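Local coordinates for threonine synthase (Brucella melitensis bv. 1, PDB 4F4F), which probably catalyses the pyridoxal-phosphate-dependent conversion of O-phospho-L-homoserine and water into L-threonine and phosphate, the last step of threonine biosynthesis, at residues E107-P112 / D384-D389; T113-D118 / P417-D422; V119-L124 / G147-A152; T308-M313 / S392-K397. All blocks are in the same frame, centred on the assembly; numbering follows the deposited sequence.

Interaction 1. Residues E107-P112 / D384-D389; sequences ELFHGP and DGYLLD
Tyr-386 OH donates a short hydrogen bond to Glu-107 OE2, 2.6 Å between the oxygens, and this bond carries the contact. The phenol meets the carboxylate oxygen at its anti lone pair, the one turned away from OE1, and the two side chains arrive from opposite directions with the carboxylate and ring nearly coplanar (29° apart). OE2 therefore lies at the edge of the phenol ring, 3.3 Å from Tyr-386 CE1. The other carboxylate oxygen is also engaged: His-110 NE2 gives an almost straight bond to Glu-107 OE1 (2.8 Å), directed in the imidazole plane but reaching the carboxylate from above its own plane. Held at both oxygens, the buried acid has little freedom to rotate, and two donors would probably stabilise its ionised form. Glutamate suits the place because its chain runs extended beyond CG (chi2 -175°) and carries the charge out to the tyrosine.

Phe-109 completes the contact. Glu-107 CB sits over one face of its ring, 3.7 Å above the plane, while Tyr-386 OH touches the rim, 3.9 Å from Phe-109 CZ. The phenol thus offers its polar end to the acid and leans against an apolar edge beside it.

Glu-107 closes strand 103-107 and packs, like Tyr-386, on Val-97 of the neighbouring strand 96-100. Residues 384-389 link helix 370-384, which Gly-385 leaves with positive phi, to helix 390-402, whose N-cap is Asp-389; the contact thus pins this interhelical connection to the edge of the mixed sheet.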
loop_
_atom_site.group_PDB
_atom_site.type_symbol
_atom_site.label_atom_id
_atom_site.label_comp_id
_atom_site.label_asym_id
_atom_site.label_seq_id
_atom_site.Cartn_x
_atom_site.Cartn_y
_atom_site.Cartn_z
ATOM N N GLU A 107 -6.491 11.290 -6.672
ATOM C CA GLU A 107 -7.443 10.678 -5.743
ATOM C C GLU A 107 -7.380 9.169 -5.867
ATOM O O GLU A 107 -7.882 8.584 -6.847
ATOM C CB GLU A 107 -8.850 11.176 -6.045
ATOM C CG GLU A 107 -8.992 12.672 -5.814
ATOM C CD GLU A 107 -10.408 13.184 -5.988
ATOM O OE1 GLU A 107 -11.203 12.586 -6.768
ATOM O OE2 GLU A 107 -10.724 14.193 -5.324
ATOM N N LEU A 108 -6.806 8.532 -4.866
ATOM C CA LEU A 108 -6.707 7.064 -4.851
ATOM C C LEU A 108 -7.818 6.370 -4.062
ATOM O O LEU A 108 -7.659 5.209 -3.624
ATOM C CB LEU A 108 -5.329 6.681 -4.318
ATOM C CG LEU A 108 -4.146 7.291 -5.066
ATOM C CD1 LEU A 108 -2.827 6.846 -4.388
ATOM C CD2 LEU A 108 -4.215 6.931 -6.554
ATOM N N PHE A 109 -8.932 7.087 -3.857
ATOM C CA PHE A 109 -9.967 6.646 -2.929
ATOM C C PHE A 109 -11.336 6.381 -3.559
ATOM O O PHE A 109 -12.346 6.365 -2.870
ATOM C CB PHE A 109 -10.083 7.655 -1.762
ATOM C CG PHE A 109 -10.336 9.090 -2.188
ATOM C CD1 PHE A 109 -11.542 9.473 -2.766
ATOM C CD2 PHE A 109 -9.377 10.082 -1.953
ATOM C CE1 PHE A 109 -11.791 10.825 -3.134
ATOM C CE2 PHE A 109 -9.613 11.401 -2.322
ATOM C CZ PHE A 109 -10.830 11.778 -2.905
ATOM N N HIS A 110 -11.379 6.130 -4.869
ATOM C CA HIS A 110 -12.630 5.756 -5.529
ATOM C C HIS A 110 -12.937 4.275 -5.557
ATOM O O HIS A 110 -13.944 3.843 -6.141
ATOM C CB HIS A 110 -12.675 6.366 -6.914
ATOM C CG HIS A 110 -12.709 7.874 -6.880
ATOM N ND1 HIS A 110 -13.848 8.562 -6.728
ATOM C CD2 HIS A 110 -11.682 8.805 -6.929
ATOM C CE1 HIS A 110 -13.569 9.867 -6.690
ATOM N NE2 HIS A 110 -12.238 10.015 -6.831
ATOM N N GLY A 111 -12.081 3.477 -4.921
ATOM C CA GLY A 111 -12.281 2.043 -4.865
ATOM C C GLY A 111 -13.171 1.635 -3.698
ATOM O O GLY A 111 -13.639 2.504 -2.952
ATOM N N PRO A 112 -13.377 0.316 -3.523
ATOM C CA PRO A 112 -14.410 -0.234 -2.645
ATOM C C PRO A 112 -14.300 0.140 -1.193
ATOM O O PRO A 112 -15.310 0.070 -0.510
ATOM C CB PRO A 112 -14.231 -1.757 -2.796
ATOM C CG PRO A 112 -13.604 -1.914 -4.111
ATOM C CD PRO A 112 -12.707 -0.742 -4.287
ATOM N N ASP A 384 -10.041 26.442 -1.875
ATOM C CA ASP A 384 -10.453 25.710 -3.074
ATOM C C ASP A 384 -11.836 25.059 -3.034
ATOM O O ASP A 384 -12.305 24.591 -4.048
ATOM C CB ASP A 384 -9.436 24.596 -3.381
ATOM C CG ASP A 384 -8.122 25.108 -3.921
ATOM O OD1 ASP A 384 -7.978 26.328 -4.223
ATOM O OD2 ASP A 384 -7.213 24.240 -4.089
ATOM N N GLY A 385 -12.469 24.964 -1.871
ATOM C CA GLY A 385 -13.704 24.194 -1.772
ATOM C C GLY A 385 -13.460 22.685 -1.744
ATOM O O GLY A 385 -14.392 21.918 -1.891
ATOM N N TYR A 386 -12.203 22.281 -1.564
ATOM C CA TYR A 386 -11.776 20.910 -1.627
ATOM C C TYR A 386 -11.451 20.322 -0.246
ATOM O O TYR A 386 -10.678 20.879 0.519
ATOM C CB TYR A 386 -10.570 20.754 -2.591
ATOM C CG TYR A 386 -10.199 19.332 -2.834
ATOM C CD1 TYR A 386 -10.887 18.559 -3.761
ATOM C CD2 TYR A 386 -9.188 18.717 -2.111
ATOM C CE1 TYR A 386 -10.579 17.228 -3.976
ATOM C CE2 TYR A 386 -8.902 17.363 -2.295
ATOM C CZ TYR A 386 -9.597 16.634 -3.237
ATOM O OH TYR A 386 -9.302 15.296 -3.431
ATOM N N LEU A 387 -12.052 19.168 0.058
ATOM C CA LEU A 387 -11.971 18.582 1.376
ATOM C C LEU A 387 -10.971 17.414 1.391
ATOM O O LEU A 387 -11.182 16.413 0.719
ATOM C CB LEU A 387 -13.339 18.068 1.796
ATOM C CG LEU A 387 -13.405 17.590 3.242
ATOM C CD1 LEU A 387 -13.126 18.717 4.251
ATOM C CD2 LEU A 387 -14.778 16.963 3.461
ATOM N N LEU A 388 -9.906 17.549 2.182
ATOM C CA LEU A 388 -8.903 16.500 2.378
ATOM C C LEU A 388 -9.111 15.713 3.683
ATOM O O LEU A 388 -9.470 16.266 4.729
ATOM C CB LEU A 388 -7.502 17.123 2.452
ATOM C CG LEU A 388 -6.957 17.810 1.205
ATOM C CD1 LEU A 388 -6.116 19.033 1.559
ATOM C CD2 LEU A 388 -6.188 16.797 0.337
ATOM N N ASP A 389 -8.790 14.426 3.618
ATOM C CA ASP A 389 -8.584 13.630 4.813
ATOM C C ASP A 389 -7.202 14.029 5.408
ATOM O O ASP A 389 -6.394 14.729 4.760
ATOM C CB ASP A 389 -8.702 12.116 4.499
ATOM C CG ASP A 389 -7.372 11.398 4.555
ATOM O OD1 ASP A 389 -7.130 10.681 5.536
ATOM O OD2 ASP A 389 -6.565 11.568 3.622
#

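Interaction 2. Residues T113-D118 / P417-D422; sequences TLAFKD and PAKFPD. With PLP (pyridoxal-5'-phosphate), chain C.
The ring of Phe-116 points its edge at a face of the PLP pyridine, the two planes roughly perpendicular and CE1 3.0 Å from the cofactor's C4, while Lys-117 CG lies over one face of the phenyl ring. An apolar ring edge fits against the cofactor here. The same loop, through Thr-113, Leu-114 and Ala-115, also meets Lys-419. Lys-117, at the start of helix 117-134, is the residue joined to the cofactor, consistent with the Schiff-base lysine of fold type II PLP enzymes. The link is modelled from NZ to PLP C4A at 1.8 Å, too long for any ordinary C-N bond, and NZ also makes a weak bond to PLP O3.

Lys-419 comes in alongside the loop. Bends at chi2, chi3 and chi4 fold its chain so that CG rests 4.0 Å from Leu-114 CB and NZ 4.0 Å from Ala-115 CB. Its ammonium is paired with Asp-148 in a salt bridge, and a water bridges it to the loop, accepting from Lys-419 NZ (3.1 Å) and donating to Thr-113 OG1 (2.8 Å).

Thr-113 is itself tied to the start of helix 117-134. Its backbone N and its hydroxyl each donate to one oxygen of Asp-118, OG1 to OD1 at 2.7 Å, both reaching the carboxylate on the syn side. Threonine suits the place by supplying that hydroxyl and a methyl, CG2, that packs on Ala-152 of helix 148-157.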
loop_
_atom_site.group_PDB
_atom_site.type_symbol
_atom_site.label_atom_id
_atom_site.label_comp_id
_atom_site.label_asym_id
_atom_site.label_seq_id
_atom_site.Cartn_x
_atom_site.Cartn_y
_atom_site.Cartn_z
ATOM N N THR A 113 -13.110 0.532 -0.708
ATOM C CA THR A 113 -12.986 0.940 0.699
ATOM C C THR A 113 -12.508 2.370 0.882
ATOM O O THR A 113 -12.057 2.749 1.972
ATOM C CB THR A 113 -12.098 -0.027 1.562
ATOM O OG1 THR A 113 -10.714 0.069 1.196
ATOM C CG2 THR A 113 -12.610 -1.458 1.486
ATOM N N LEU A 114 -12.605 3.165 -0.188
ATOM C CA LEU A 114 -12.280 4.588 -0.135
ATOM C C LEU A 114 -10.856 4.860 0.310
ATOM O O LEU A 114 -10.575 5.861 0.962
ATOM C CB LEU A 114 -13.263 5.315 0.794
ATOM C CG LEU A 114 -14.751 5.007 0.569
ATOM C CD1 LEU A 114 -15.607 5.873 1.506
ATOM C CD2 LEU A 114 -15.138 5.207 -0.882
ATOM N N ALA A 115 -9.944 3.964 -0.031
ATOM C CA ALA A 115 -8.551 4.127 0.361
ATOM C C ALA A 115 -7.573 3.429 -0.590
ATOM O O ALA A 115 -7.904 2.475 -1.274
ATOM C CB ALA A 115 -8.335 3.635 1.785
ATOM N N PHE A 116 -6.360 3.949 -0.609
ATOM C CA PHE A 116 -5.428 3.654 -1.688
ATOM C C PHE A 116 -4.984 2.180 -1.724
ATOM O O PHE A 116 -4.598 1.691 -2.789
ATOM C CB PHE A 116 -4.228 4.614 -1.616
ATOM C CG PHE A 116 -3.089 4.050 -0.877
ATOM C CD1 PHE A 116 -3.084 4.058 0.480
ATOM C CD2 PHE A 116 -2.048 3.455 -1.553
ATOM C CE1 PHE A 116 -2.050 3.497 1.162
ATOM C CE2 PHE A 116 -0.997 2.889 -0.849
ATOM C CZ PHE A 116 -1.010 2.912 0.498
ATOM N N LYS A 117 -5.058 1.465 -0.590
ATOM C CA LYS A 117 -4.735 0.012 -0.599
ATOM C C LYS A 117 -5.639 -0.831 -1.527
ATOM O O LYS A 117 -5.235 -1.892 -2.000
ATOM C CB LYS A 117 -4.656 -0.556 0.834
ATOM C CG LYS A 117 -3.458 -0.009 1.575
ATOM C CD LYS A 117 -3.341 -0.558 2.987
ATOM C CE LYS A 117 -2.199 0.095 3.767
ATOM N NZ LYS A 117 -2.413 1.537 3.976
ATOM N N ASP A 118 -6.809 -0.308 -1.885
ATOM C CA ASP A 118 -7.657 -0.950 -2.872
ATOM C C ASP A 118 -6.956 -1.151 -4.211
ATOM O O ASP A 118 -7.232 -2.128 -4.889
ATOM C CB ASP A 118 -8.896 -0.131 -3.185
ATOM C CG ASP A 118 -9.845 -0.018 -2.017
ATOM O OD1 ASP A 118 -9.869 -0.914 -1.142
ATOM O OD2 ASP A 118 -10.576 0.995 -1.971
ATOM N N PRO A 417 -12.045 11.688 2.758
ATOM C CA PRO A 417 -12.302 12.291 4.067
ATOM C C PRO A 417 -13.316 11.566 4.975
ATOM O O PRO A 417 -13.158 11.609 6.193
ATOM C CB PRO A 417 -12.786 13.718 3.744
ATOM C CG PRO A 417 -12.955 13.792 2.274
ATOM C CD PRO A 417 -12.163 12.677 1.663
ATOM N N ALA A 418 -14.297 10.882 4.405
ATOM C CA ALA A 418 -15.275 10.157 5.213
ATOM C C ALA A 418 -14.706 8.955 5.971
ATOM O O ALA A 418 -15.382 8.434 6.838
ATOM C CB ALA A 418 -16.489 9.729 4.385
ATOM N N LYS A 419 -13.485 8.529 5.651
ATOM C CA LYS A 419 -12.806 7.459 6.378
ATOM C C LYS A 419 -12.241 7.928 7.717
ATOM O O LYS A 419 -11.928 7.092 8.576
ATOM C CB LYS A 419 -11.658 6.844 5.549
ATOM C CG LYS A 419 -12.058 5.773 4.539
ATOM C CD LYS A 419 -12.786 4.622 5.248
ATOM C CE LYS A 419 -12.375 3.216 4.818
ATOM N NZ LYS A 419 -10.935 2.917 4.735
ATOM N N PHE A 420 -12.092 9.246 7.895
ATOM C CA PHE A 420 -11.511 9.815 9.126
ATOM C C PHE A 420 -12.293 11.060 9.489
ATOM O O PHE A 420 -11.733 12.153 9.569
ATOM C CB PHE A 420 -10.015 10.072 8.904
ATOM C CG PHE A 420 -9.254 8.805 8.625
ATOM C CD1 PHE A 420 -8.957 7.927 9.655
ATOM C CD2 PHE A 420 -8.969 8.425 7.318
ATOM C CE1 PHE A 420 -8.326 6.726 9.402
ATOM C CE2 PHE A 420 -8.346 7.235 7.053
ATOM C CZ PHE A 420 -8.022 6.377 8.095
ATOM N N PRO A 421 -13.603 10.895 9.720
ATOM C CA PRO A 421 -14.475 12.030 9.916
ATOM C C PRO A 421 -14.148 12.853 11.174
ATOM O O PRO A 421 -14.334 14.063 11.151
ATOM C CB PRO A 421 -15.855 11.384 10.035
ATOM C CG PRO A 421 -15.586 10.039 10.626
ATOM C CD PRO A 421 -14.286 9.617 10.011
ATOM N N ASP A 422 -13.655 12.219 12.244
ATOM C CA ASP A 422 -13.383 12.963 13.500
ATOM C C ASP A 422 -12.327 14.052 13.288
ATOM O O ASP A 422 -12.483 15.217 13.721
ATOM C CB ASP A 422 -12.887 12.039 14.628
ATOM C CG ASP A 422 -13.981 11.148 15.203
ATOM O OD1 ASP A 422 -15.158 11.305 14.846
ATOM O OD2 ASP A 422 -13.637 10.281 16.040
HETATM N N1 PLP C . -2.254 6.894 3.746
HETATM C C2 PLP C . -3.301 6.004 3.941
HETATM C C2A PLP C . -4.758 6.409 3.967
HETATM C C3 PLP C . -2.998 4.554 4.111
HETATM O O3 PLP C . -4.038 3.664 4.295
HETATM C C4 PLP C . -1.545 4.152 4.089
HETATM C C4A PLP C . -1.100 2.732 4.237
HETATM C C5 PLP C . -0.506 5.188 3.862
HETATM C C6 PLP C . -0.942 6.523 3.690
HETATM C C5A PLP C . 0.976 4.766 3.785
HETATM O O4P PLP C . 1.298 3.871 2.640
HETATM P P PLP C . 2.719 3.076 2.406
HETATM O O1P PLP C . 3.800 4.137 2.546
HETATM O O2P PLP C . 2.733 2.037 3.509
HETATM O O3P PLP C . 2.687 2.439 1.033
HETATM O O HOH W 1 -9.343 0.468 3.568
#

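Interaction 3. Residues V119-L124 / G147-A152; sequences VAMQLL and GDTGGA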
loop_
_atom_site.group_PDB
_atom_site.type_symbol
_atom_site.label_atom_id
_atom_site.label_comp_id
_atom_site.label_asym_id
_atom_site.label_seq_id
_atom_site.Cartn_x
_atom_site.Cartn_y
_atom_site.Cartn_z
ATOM N N VAL A 119 -6.100 -0.214 -4.608
ATOM C CA VAL A 119 -5.494 -0.249 -5.956
ATOM C C VAL A 119 -4.713 -1.549 -6.068
ATOM O O VAL A 119 -4.939 -2.320 -6.989
ATOM C CB VAL A 119 -4.555 0.945 -6.249
ATOM C CG1 VAL A 119 -3.808 0.728 -7.582
ATOM C CG2 VAL A 119 -5.314 2.286 -6.245
ATOM N N ALA A 120 -3.806 -1.793 -5.133
ATOM C CA ALA A 120 -3.001 -3.003 -5.212
ATOM C C ALA A 120 -3.843 -4.247 -4.806
ATOM O O ALA A 120 -3.714 -5.281 -5.425
ATOM C CB ALA A 120 -1.732 -2.906 -4.355
ATOM N N MET A 121 -4.661 -4.146 -3.763
ATOM C CA MET A 121 -5.345 -5.347 -3.263
ATOM C C MET A 121 -6.268 -5.986 -4.286
ATOM O O MET A 121 -6.328 -7.207 -4.413
ATOM C CB MET A 121 -6.175 -5.054 -2.023
ATOM C CG MET A 121 -5.328 -4.831 -0.843
ATOM S SD MET A 121 -4.825 -6.364 -0.065
ATOM C CE MET A 121 -4.620 -5.444 1.466
ATOM N N GLN A 122 -6.999 -5.158 -5.013
ATOM C CA GLN A 122 -8.035 -5.676 -5.898
ATOM C C GLN A 122 -7.387 -6.492 -7.030
ATOM O O GLN A 122 -7.943 -7.486 -7.481
ATOM C CB GLN A 122 -8.889 -4.515 -6.446
ATOM C CG GLN A 122 -9.870 -3.921 -5.449
ATOM C CD GLN A 122 -10.973 -4.883 -5.064
ATOM O OE1 GLN A 122 -11.377 -5.749 -5.860
ATOM N NE2 GLN A 122 -11.450 -4.764 -3.814
ATOM N N LEU A 123 -6.194 -6.113 -7.443
ATOM C CA LEU A 123 -5.486 -6.878 -8.477
ATOM C C LEU A 123 -4.735 -8.058 -7.864
ATOM O O LEU A 123 -4.779 -9.184 -8.402
ATOM C CB LEU A 123 -4.541 -5.966 -9.275
ATOM C CG LEU A 123 -3.775 -6.618 -10.445
ATOM C CD1 LEU A 123 -4.743 -7.294 -11.395
ATOM C CD2 LEU A 123 -2.841 -5.617 -11.151
ATOM N N LEU A 124 -4.026 -7.801 -6.756
ATOM C CA LEU A 124 -3.304 -8.857 -6.018
ATOM C C LEU A 124 -4.207 -10.060 -5.737
ATOM O O LEU A 124 -3.806 -11.203 -5.944
ATOM C CB LEU A 124 -2.755 -8.341 -4.666
ATOM C CG LEU A 124 -2.150 -9.398 -3.720
ATOM C CD1 LEU A 124 -1.001 -10.070 -4.486
ATOM C CD2 LEU A 124 -1.600 -8.833 -2.424
ATOM N N GLY A 147 -8.392 -1.732 11.587
ATOM C CA GLY A 147 -9.651 -1.367 10.938
ATOM C C GLY A 147 -9.585 -1.237 9.434
ATOM O O GLY A 147 -10.366 -1.886 8.712
ATOM N N ASP A 148 -8.633 -0.448 8.947
ATOM C CA ASP A 148 -8.609 -0.064 7.529
ATOM C C ASP A 148 -8.058 -1.109 6.549
ATOM O O ASP A 148 -8.658 -1.383 5.464
ATOM C CB ASP A 148 -7.893 1.291 7.359
ATOM C CG ASP A 148 -8.685 2.466 7.995
ATOM O OD1 ASP A 148 -8.567 2.694 9.229
ATOM O OD2 ASP A 148 -9.406 3.189 7.263
ATOM N N THR A 149 -6.916 -1.688 6.885
ATOM C CA THR A 149 -6.346 -2.701 6.005
ATOM C C THR A 149 -7.241 -3.929 5.854
ATOM O O THR A 149 -7.373 -4.474 4.748
ATOM C CB THR A 149 -4.935 -3.104 6.470
ATOM O OG1 THR A 149 -4.162 -1.915 6.596
ATOM C CG2 THR A 149 -4.252 -4.023 5.421
ATOM N N GLY A 150 -7.867 -4.351 6.943
ATOM C CA GLY A 150 -8.768 -5.509 6.911
ATOM C C GLY A 150 -9.911 -5.325 5.936
ATOM O O GLY A 150 -10.263 -6.250 5.206
ATOM N N GLY A 151 -10.479 -4.126 5.909
ATOM C CA GLY A 151 -11.499 -3.800 4.947
ATOM C C GLY A 151 -11.059 -3.940 3.497
ATOM O O GLY A 151 -11.734 -4.601 2.669
ATOM N N ALA A 152 -9.921 -3.339 3.202
ATOM C CA ALA A 152 -9.346 -3.419 1.871
ATOM C C ALA A 152 -9.093 -4.848 1.486
ATOM O O ALA A 152 -9.381 -5.244 0.382
ATOM C CB ALA A 152 -8.054 -2.620 1.808
HETATM O O HOH W 2 -9.816 -3.452 -1.880
#
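Met-121 is the side chain that bridges the two helices, and it touches the other segment at three places along its length. Near its root, CB lies 4.0 Å from the carbonyl oxygen of Ala-152; one atom further, Met-121 CG faces Ala-152 CB at 4.4 Å; at the far end, the methyl CE approaches Thr-149 CG2 at 4.2 Å. The bend at chi2 (-83°) lays the chain along helix 148-157, so that it passes Ala-152 and ends at Thr-149, one turn earlier. A long, flexible thioether fits such a path, and alanine's small methyl lets the backbones come close, the CA atoms of Met-121 and Ala-152 being 6.8 Å apart.

Beside this apolar patch runs a polar one. A water donates to Ala-152 O and accepts from Gln-122 NE2, both at 2.9 Å. The same amide nitrogen is bonded to Glu-155 O, and its oxygen to Arg-126 NH1, which fixes which way round the amide lies.

Further out, Ala-153 and Ala-156 continue the small-residue surface under Met-121, and Arg-231 of helix 229-232 also packs on it. The start of helix 148-157 is set by Gly-147, whose phi of 155° suits a residue without a side chain, and by Thr-145 OG1, which is bonded to the N atoms of Gly-147 and Gly-150. Helix 117-134, leading into strand 139-144, packs on helix 148-157 beside the cofactor lysine, the Thr-149 side chain about 4 Å from that of Lys-117; strands 139-144 and 163-170 flank helix 148-157 in a beta-alpha-beta crossover, as in fold type II PLP enzymes.

Interaction 4. Residues T308-M313 / S392-K397; sequences TTSPSM and SAIGVK. With PLP (pyridoxal-5'-phosphate), chain C.
Ile-394 and Met-313 reach toward each other and meet tip to tip. The methionine methyl, CE, lies 3.9 Å from Ile-394 CG2 and 4.0 Å from Ile-394 CD1, so it nestles against both branches of the isoleucine. A bend at the thioether (chi3 53°) swings CE toward the helix while the earlier part of the same chain covers the cofactor: Met-313 CG is 3.7 Å from PLP C6. Methionine suits this double task, being slim, apolar and adaptable. Ser-312 covers the same side of the pyridine, its CB 3.3 Å from PLP C3, opposite the side to which Phe-116 comes.

Ser-310 meets Ile-394 from another direction. Its CB stands 3.6 Å from Ile-394 CD1, the end of an isoleucine arm that runs straight out from the helix (chi2 175°), and its hydroxyl crowds the same methyl. That hydroxyl is hydrogen-bonded to the amide of Asn-286, so it is satisfied although it abuts a methyl.

The loop is held in shape by its own bonds. Thr-308 OG1 accepts from Ser-310 N at 3.0 Å, an ST turn, and Met-313 N donates back to Ser-310 O. His-391, next to the segment on the helix, is bonded through NE2 to Ser-312 N.

Ile-394 thus stands on helix 390-402 between this loop and helix 370-384, where it touches Thr-373; further along, Val-396 packs on Val-411 of strand 409-413, placing the helix against the mixed sheet.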
loop_
_atom_site.group_PDB
_atom_site.type_symbol
_atom_site.label_atom_id
_atom_site.label_comp_id
_atom_site.label_asym_id
_atom_site.label_seq_id
_atom_site.Cartn_x
_atom_site.Cartn_y
_atom_site.Cartn_z
ATOM N N THR A 308 -1.592 9.765 16.179
ATOM C CA THR A 308 -1.817 11.008 15.460
ATOM C C THR A 308 -3.201 10.934 14.827
ATOM O O THR A 308 -3.947 9.986 15.074
ATOM C CB THR A 308 -0.772 11.206 14.327
ATOM O OG1 THR A 308 -0.996 10.239 13.295
ATOM C CG2 THR A 308 0.701 11.120 14.850
ATOM N N THR A 309 -3.533 11.919 13.995
ATOM C CA THR A 309 -4.769 11.917 13.234
ATOM C C THR A 309 -4.604 11.241 11.874
ATOM O O THR A 309 -5.554 11.156 11.114
ATOM C CB THR A 309 -5.321 13.355 13.047
ATOM O OG1 THR A 309 -4.284 14.210 12.553
ATOM C CG2 THR A 309 -5.894 13.929 14.432
ATOM N N SER A 310 -3.403 10.747 11.570
ATOM C CA SER A 310 -3.171 9.983 10.349
ATOM C C SER A 310 -2.682 8.570 10.722
ATOM O O SER A 310 -1.526 8.218 10.422
ATOM C CB SER A 310 -2.168 10.705 9.443
ATOM O OG SER A 310 -1.058 11.235 10.149
ATOM N N PRO A 311 -3.560 7.754 11.365
ATOM C CA PRO A 311 -3.112 6.482 11.956
ATOM C C PRO A 311 -2.490 5.482 10.984
ATOM O O PRO A 311 -1.652 4.681 11.400
ATOM C CB PRO A 311 -4.397 5.893 12.562
ATOM C CG PRO A 311 -5.490 6.486 11.757
ATOM C CD PRO A 311 -5.014 7.911 11.524
ATOM N N SER A 312 -2.849 5.520 9.703
ATOM C CA SER A 312 -2.215 4.585 8.740
ATOM C C SER A 312 -0.723 4.900 8.475
ATOM O O SER A 312 -0.019 4.130 7.836
ATOM C CB SER A 312 -2.977 4.550 7.416
ATOM O OG SER A 312 -4.346 4.191 7.621
ATOM N N MET A 313 -0.253 6.041 8.971
ATOM C CA MET A 313 1.140 6.416 8.864
ATOM C C MET A 313 1.840 6.411 10.231
ATOM O O MET A 313 2.974 6.862 10.361
ATOM C CB MET A 313 1.243 7.785 8.172
ATOM C CG MET A 313 0.822 7.751 6.714
ATOM S SD MET A 313 0.381 9.391 6.083
ATOM C CE MET A 313 1.836 10.353 6.507
ATOM N N SER A 392 -3.930 12.679 3.443
ATOM C CA SER A 392 -3.772 13.435 2.207
ATOM C C SER A 392 -3.353 14.877 2.454
ATOM O O SER A 392 -2.535 15.428 1.720
ATOM C CB SER A 392 -5.074 13.419 1.420
ATOM O OG SER A 392 -5.536 12.085 1.227
ATOM N N ALA A 393 -3.866 15.467 3.525
ATOM C CA ALA A 393 -3.468 16.811 3.890
ATOM C C ALA A 393 -1.993 16.878 4.272
ATOM O O ALA A 393 -1.334 17.877 3.998
ATOM C CB ALA A 393 -4.356 17.353 5.005
ATOM N N ILE A 394 -1.477 15.836 4.935
ATOM C CA ILE A 394 -0.038 15.724 5.170
ATOM C C ILE A 394 0.721 15.845 3.870
ATOM O O ILE A 394 1.648 16.641 3.760
ATOM C CB ILE A 394 0.336 14.444 5.962
ATOM C CG1 ILE A 394 -0.219 14.601 7.391
ATOM C CG2 ILE A 394 1.862 14.235 5.995
ATOM C CD1 ILE A 394 -0.074 13.408 8.338
ATOM N N GLY A 395 0.330 15.066 2.876
ATOM C CA GLY A 395 0.887 15.212 1.546
ATOM C C GLY A 395 0.903 16.624 0.993
ATOM O O GLY A 395 1.922 17.066 0.444
ATOM N N VAL A 396 -0.213 17.335 1.096
ATOM C CA VAL A 396 -0.289 18.715 0.562
ATOM C C VAL A 396 0.636 19.648 1.346
ATOM O O VAL A 396 1.430 20.377 0.769
ATOM C CB VAL A 396 -1.732 19.265 0.531
ATOM C CG1 VAL A 396 -1.749 20.720 0.096
ATOM C CG2 VAL A 396 -2.625 18.428 -0.388
ATOM N N LYS A 397 0.581 19.595 2.665
ATOM C CA LYS A 397 1.468 20.423 3.482
ATOM C C LYS A 397 2.956 20.246 3.079
ATOM O O LYS A 397 3.697 21.230 2.844
ATOM C CB LYS A 397 1.276 20.086 4.968
ATOM C CG LYS A 397 2.043 20.978 5.921
ATOM C CD LYS A 397 3.460 20.553 6.226
ATOM C CE LYS A 397 3.996 21.335 7.427
ATOM N NZ LYS A 397 5.359 20.900 7.827
HETATM N N1 PLP C . -2.254 6.894 3.746
HETATM C C2 PLP C . -3.301 6.004 3.941
HETATM C C2A PLP C . -4.758 6.409 3.967
HETATM C C3 PLP C . -2.998 4.554 4.111
HETATM O O3 PLP C . -4.038 3.664 4.295
HETATM C C4 PLP C . -1.545 4.152 4.089
HETATM C C4A PLP C . -1.100 2.732 4.237
HETATM C C5 PLP C . -0.506 5.188 3.862
HETATM C C6 PLP C . -0.942 6.523 3.690
HETATM C C5A PLP C . 0.976 4.766 3.785
HETATM O O4P PLP C . 1.298 3.871 2.640
HETATM P P PLP C . 2.719 3.076 2.406
HETATM O O1P PLP C . 3.800 4.137 2.546
HETATM O O2P PLP C . 2.733 2.037 3.509
HETATM O O3P PLP C . 2.687 2.439 1.033
#

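In the fold
Interactions 2 and 4 meet the cofactor directly: Phe-116 lies on one face of the pyridine, Ser-312 and Met-313 on the other, and Lys-117 reaches the rim at C4A; away from the ring, Phe-420 CE1 touches Pro-311 CG at 3.7 Å. Interactions 1 and 2 adjoin, centres 8 Å apart, with 113-118 following 107-112 in the chain. His-391 ties interaction 1 to interaction 4, since its ring is bonded to both Asp-389 and Ser-312. Interaction 3 extends the helix that begins in interaction 2, and the two are joined by the salt bridge from Lys-419 NZ to Asp-148 OD2 (3.0 Å). Interactions 3 and 4, centres 19 Å apart, do not touch.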